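PDB 3U2R: regulatory protein MarR from Planctomyces limnophilus, which probably binds DNA as a transcription factor of the MarR family, through a helix-turn-helix domain. Local coordinates for residues A[42-53]-A[115-123]. Numbering follows the deposited sequence.
Sequences FELSAQQYNTLR and LLKDLEEPV
Q48 OE1 is gripped twice by S45, whose neighbour L44 packs against L115 and L119. S45 N donates to Q48 OE1 at 3.1 Å, in the carbonyl plane and on a lone pair. S45 OG donates to the same oxygen from above that plane. Q48 N in turn donates to S45 OG, which completes a capping box at the start of helix 46-58. Across the contact there is no hydrogen bond; the two segments meet through apolar groups. L119 sends its two methyls different ways. L119 CD2 sits over the centre of one face of the F42 ring, 3.5 Å from F42 CD1, in a CH-pi contact. L119 CD1 lies at the edge of the Y49 ring, near its plane, and also touches L44 CD1. L115 CD1 meets F42 CD2 at 3.9 Å, while L115 CD2 meets the tip of L44. With an alanine here instead of F42, L119 CD2 would probably lose the ring it lies on, and a gap is likely to open beside L115 and P122. Y49 reaches helix 110-148 because its CG is anti to the backbone N (chi1 174°). Y49 OH comes 3.7 Å from V123 CG1, and R53 NH1 donates a weak bond to that OH. R53 CG lies over one face of the Y49 ring. L116 packs on L52, with L116 CD2 3.8 Å from L52 CB and L116 CD1 near L52 O. The axes of the short segments 46-53 and 115-123 cross at -122°. E43, with positive phi, closes helix 18-40 in a Schellman motif. R53 also forms a salt bridge with E19 of the second subunit. The contact joins helix 46-58 of the winged helix-turn-helix region to the long helix 110-148, with helix 18-40, strand 103-108 and helix 78-88 around it.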
loop_
_atom_site.group_PDB
_atom_site.type_symbol
_atom_site.label_atom_id
_atom_site.label_comp_id
_atom_site.label_asym_id
_atom_site.label_seq_id
_atom_site.Cartn_x
_atom_site.Cartn_y
_atom_site.Cartn_z
ATOM N N PHE A 42 -25.557 12.648 -7.855
ATOM C CA PHE A 42 -26.820 12.110 -8.317
ATOM C C PHE A 42 -27.986 12.515 -7.384
ATOM O O PHE A 42 -29.118 12.037 -7.555
ATOM C CB PHE A 42 -26.719 10.606 -8.432
ATOM C CG PHE A 42 -25.712 10.162 -9.475
ATOM C CD1 PHE A 42 -24.359 10.096 -9.174
ATOM C CD2 PHE A 42 -26.099 9.948 -10.794
ATOM C CE1 PHE A 42 -23.444 9.688 -10.121
ATOM C CE2 PHE A 42 -25.182 9.524 -11.744
ATOM C CZ PHE A 42 -23.863 9.402 -11.409
ATOM N N GLU A 43 -27.711 13.452 -6.454
ATOM C CA GLU A 43 -28.601 13.927 -5.439
ATOM C C GLU A 43 -29.128 12.756 -4.588
ATOM O O GLU A 43 -30.306 12.658 -4.277
ATOM C CB GLU A 43 -29.711 14.779 -6.052
ATOM C CG GLU A 43 -29.188 16.079 -6.666
ATOM C CD GLU A 43 -29.797 17.357 -6.116
ATOM O OE1 GLU A 43 -29.023 18.289 -5.796
ATOM O OE2 GLU A 43 -31.043 17.429 -6.006
ATOM N N LEU A 44 -28.209 11.888 -4.180
ATOM C CA LEU A 44 -28.502 10.750 -3.320
ATOM C C LEU A 44 -27.580 10.708 -2.156
ATOM O O LEU A 44 -26.526 11.306 -2.186
ATOM C CB LEU A 44 -28.309 9.413 -4.059
ATOM C CG LEU A 44 -29.194 9.078 -5.212
ATOM C CD1 LEU A 44 -28.660 7.815 -5.922
ATOM C CD2 LEU A 44 -30.624 8.882 -4.761
ATOM N N SER A 45 -27.961 9.920 -1.168
ATOM C CA SER A 45 -27.175 9.505 -0.020
ATOM C C SER A 45 -26.908 8.046 -0.214
ATOM O O SER A 45 -27.595 7.369 -1.002
ATOM C CB SER A 45 -27.942 9.725 1.277
ATOM O OG SER A 45 -29.243 9.150 1.168
ATOM N N ALA A 46 -25.937 7.542 0.534
ATOM C CA ALA A 46 -25.589 6.142 0.488
ATOM C C ALA A 46 -26.772 5.297 0.979
ATOM O O ALA A 46 -26.984 4.219 0.443
ATOM C CB ALA A 46 -24.344 5.871 1.335
ATOM N N GLN A 47 -27.567 5.807 1.953
ATOM C CA GLN A 47 -28.715 5.066 2.484
ATOM C C GLN A 47 -29.795 4.956 1.404
ATOM O O GLN A 47 -30.463 3.930 1.335
ATOM C CB GLN A 47 -29.275 5.689 3.781
ATOM C CG GLN A 47 -30.074 4.694 4.589
ATOM C CD GLN A 47 -30.486 5.211 5.964
ATOM O OE1 GLN A 47 -30.912 6.368 6.133
ATOM N NE2 GLN A 47 -30.418 4.346 6.979
ATOM N N GLN A 48 -29.914 5.984 0.539
ATOM C CA GLN A 48 -30.847 5.933 -0.606
ATOM C C GLN A 48 -30.349 4.941 -1.652
ATOM O O GLN A 48 -31.128 4.150 -2.135
ATOM C CB GLN A 48 -31.065 7.290 -1.226
ATOM C CG GLN A 48 -31.985 8.173 -0.401
ATOM C CD GLN A 48 -32.072 9.558 -0.984
ATOM O OE1 GLN A 48 -31.081 10.170 -1.306
ATOM N NE2 GLN A 48 -33.233 10.134 -1.047
ATOM N N TYR A 49 -29.034 4.901 -1.913
ATOM C CA TYR A 49 -28.458 3.917 -2.837
ATOM C C TYR A 49 -28.721 2.500 -2.298
ATOM O O TYR A 49 -29.096 1.604 -3.063
ATOM C CB TYR A 49 -26.946 4.201 -2.993
ATOM C CG TYR A 49 -26.199 3.166 -3.823
ATOM C CD1 TYR A 49 -26.238 3.199 -5.203
ATOM C CD2 TYR A 49 -25.453 2.172 -3.220
ATOM C CE1 TYR A 49 -25.620 2.215 -5.972
ATOM C CE2 TYR A 49 -24.770 1.220 -3.977
ATOM C CZ TYR A 49 -24.829 1.271 -5.364
ATOM O OH TYR A 49 -24.210 0.349 -6.172
ATOM N N ASN A 50 -28.505 2.313 -0.960
ATOM C CA ASN A 50 -28.687 1.037 -0.265
ATOM C C ASN A 50 -30.161 0.591 -0.329
ATOM O O ASN A 50 -30.426 -0.549 -0.631
ATOM C CB ASN A 50 -28.219 1.129 1.164
ATOM C CG ASN A 50 -26.726 1.178 1.305
ATOM O OD1 ASN A 50 -25.970 0.900 0.385
ATOM N ND2 ASN A 50 -26.281 1.361 2.504
ATOM N N THR A 51 -31.093 1.513 -0.236
ATOM C CA THR A 51 -32.532 1.216 -0.438
ATOM C C THR A 51 -32.795 0.803 -1.888
ATOM O O THR A 51 -33.404 -0.237 -2.155
ATOM C CB THR A 51 -33.356 2.439 -0.052
ATOM O OG1 THR A 51 -33.065 2.793 1.307
ATOM C CG2 THR A 51 -34.818 2.214 -0.210
ATOM N N LEU A 52 -32.303 1.578 -2.848
ATOM C CA LEU A 52 -32.532 1.199 -4.223
ATOM C C LEU A 52 -31.935 -0.174 -4.531
ATOM O O LEU A 52 -32.602 -0.952 -5.174
ATOM C CB LEU A 52 -31.961 2.256 -5.178
ATOM C CG LEU A 52 -32.616 3.671 -5.140
ATOM C CD1 LEU A 52 -31.810 4.694 -5.956
ATOM C CD2 LEU A 52 -34.052 3.667 -5.726
ATOM N N ARG A 53 -30.722 -0.496 -4.052
ATOM C CA ARG A 53 -30.084 -1.811 -4.292
ATOM C C ARG A 53 -30.881 -2.940 -3.670
ATOM O O ARG A 53 -30.954 -4.034 -4.219
ATOM C CB ARG A 53 -28.663 -1.843 -3.705
ATOM C CG ARG A 53 -27.581 -1.183 -4.546
ATOM C CD ARG A 53 -26.920 -2.176 -5.470
ATOM N NE ARG A 53 -26.371 -3.359 -4.786
ATOM C CZ ARG A 53 -25.203 -3.428 -4.143
ATOM N NH1 ARG A 53 -24.413 -2.367 -4.065
ATOM N NH2 ARG A 53 -24.822 -4.562 -3.570
ATOM N N LEU A 115 -31.168 4.175 -12.994
ATOM C CA LEU A 115 -30.242 4.945 -12.175
ATOM C C LEU A 115 -29.177 4.041 -11.575
ATOM O O LEU A 115 -27.993 4.375 -11.592
ATOM C CB LEU A 115 -30.972 5.742 -11.077
ATOM C CG LEU A 115 -30.084 6.498 -10.125
ATOM C CD1 LEU A 115 -29.200 7.581 -10.883
ATOM C CD2 LEU A 115 -30.917 7.127 -9.081
ATOM N N LEU A 116 -29.572 2.884 -11.089
ATOM C CA LEU A 116 -28.601 1.918 -10.547
ATOM C C LEU A 116 -27.638 1.421 -11.660
ATOM O O LEU A 116 -26.473 1.328 -11.392
ATOM C CB LEU A 116 -29.322 0.729 -9.899
ATOM C CG LEU A 116 -30.029 0.976 -8.607
ATOM C CD1 LEU A 116 -30.678 -0.288 -8.132
ATOM C CD2 LEU A 116 -29.102 1.446 -7.560
ATOM N N LYS A 117 -28.080 1.226 -12.910
ATOM C CA LYS A 117 -27.155 0.823 -13.994
ATOM C C LYS A 117 -26.161 1.959 -14.288
ATOM O O LYS A 117 -24.969 1.686 -14.488
ATOM C CB LYS A 117 -27.894 0.404 -15.281
ATOM C CG LYS A 117 -28.611 -0.933 -15.154
ATOM C CD LYS A 117 -29.129 -1.495 -16.482
ATOM C CE LYS A 117 -30.292 -2.480 -16.305
ATOM N NZ LYS A 117 -30.694 -3.148 -17.583
ATOM N N ASP A 118 -26.623 3.231 -14.268
ATOM C CA ASP A 118 -25.729 4.383 -14.463
ATOM C C ASP A 118 -24.760 4.591 -13.320
ATOM O O ASP A 118 -23.744 5.266 -13.497
ATOM C CB ASP A 118 -26.523 5.676 -14.616
ATOM C CG ASP A 118 -27.352 5.750 -15.868
ATOM O OD1 ASP A 118 -27.128 4.913 -16.780
ATOM O OD2 ASP A 118 -28.246 6.615 -15.928
ATOM N N LEU A 119 -25.075 4.079 -12.156
ATOM C CA LEU A 119 -24.221 4.216 -10.990
ATOM C C LEU A 119 -23.200 3.096 -10.845
ATOM O O LEU A 119 -22.367 3.221 -9.973
ATOM C CB LEU A 119 -25.069 4.264 -9.713
ATOM C CG LEU A 119 -25.738 5.598 -9.466
ATOM C CD1 LEU A 119 -26.844 5.467 -8.448
ATOM C CD2 LEU A 119 -24.749 6.616 -8.979
ATOM N N GLU A 120 -23.300 2.001 -11.588
ATOM C CA GLU A 120 -22.380 0.872 -11.428
ATOM C C GLU A 120 -20.930 1.273 -11.576
ATOM O O GLU A 120 -20.143 0.949 -10.695
ATOM C CB GLU A 120 -22.712 -0.250 -12.432
ATOM C CG GLU A 120 -23.871 -1.120 -11.947
ATOM C CD GLU A 120 -24.396 -2.114 -12.967
ATOM O OE1 GLU A 120 -23.640 -2.467 -13.902
ATOM O OE2 GLU A 120 -25.568 -2.535 -12.836
ATOM N N GLU A 121 -20.589 2.000 -12.631
ATOM C CA GLU A 121 -19.200 2.444 -12.892
ATOM C C GLU A 121 -18.712 3.525 -11.885
ATOM O O GLU A 121 -17.689 3.325 -11.247
ATOM C CB GLU A 121 -19.062 2.948 -14.319
ATOM C CG GLU A 121 -17.690 2.746 -14.923
ATOM C CD GLU A 121 -17.790 1.657 -15.980
ATOM O OE1 GLU A 121 -18.104 0.502 -15.601
ATOM O OE2 GLU A 121 -17.647 1.972 -17.185
ATOM N N PRO A 122 -19.453 4.623 -11.672
ATOM C CA PRO A 122 -19.031 5.603 -10.646
ATOM C C PRO A 122 -18.820 5.013 -9.241
ATOM O O PRO A 122 -17.885 5.394 -8.554
ATOM C CB PRO A 122 -20.210 6.601 -10.616
ATOM C CG PRO A 122 -20.911 6.474 -11.892
ATOM C CD PRO A 122 -20.660 5.085 -12.409
ATOM N N VAL A 123 -19.660 4.063 -8.832
ATOM C CA VAL A 123 -19.579 3.430 -7.504
ATOM C C VAL A 123 -18.389 2.490 -7.443
ATOM O O VAL A 123 -17.653 2.526 -6.454
ATOM C CB VAL A 123 -20.918 2.735 -7.139
ATOM C CG1 VAL A 123 -20.816 1.865 -5.882
ATOM C CG2 VAL A 123 -21.972 3.805 -6.921
#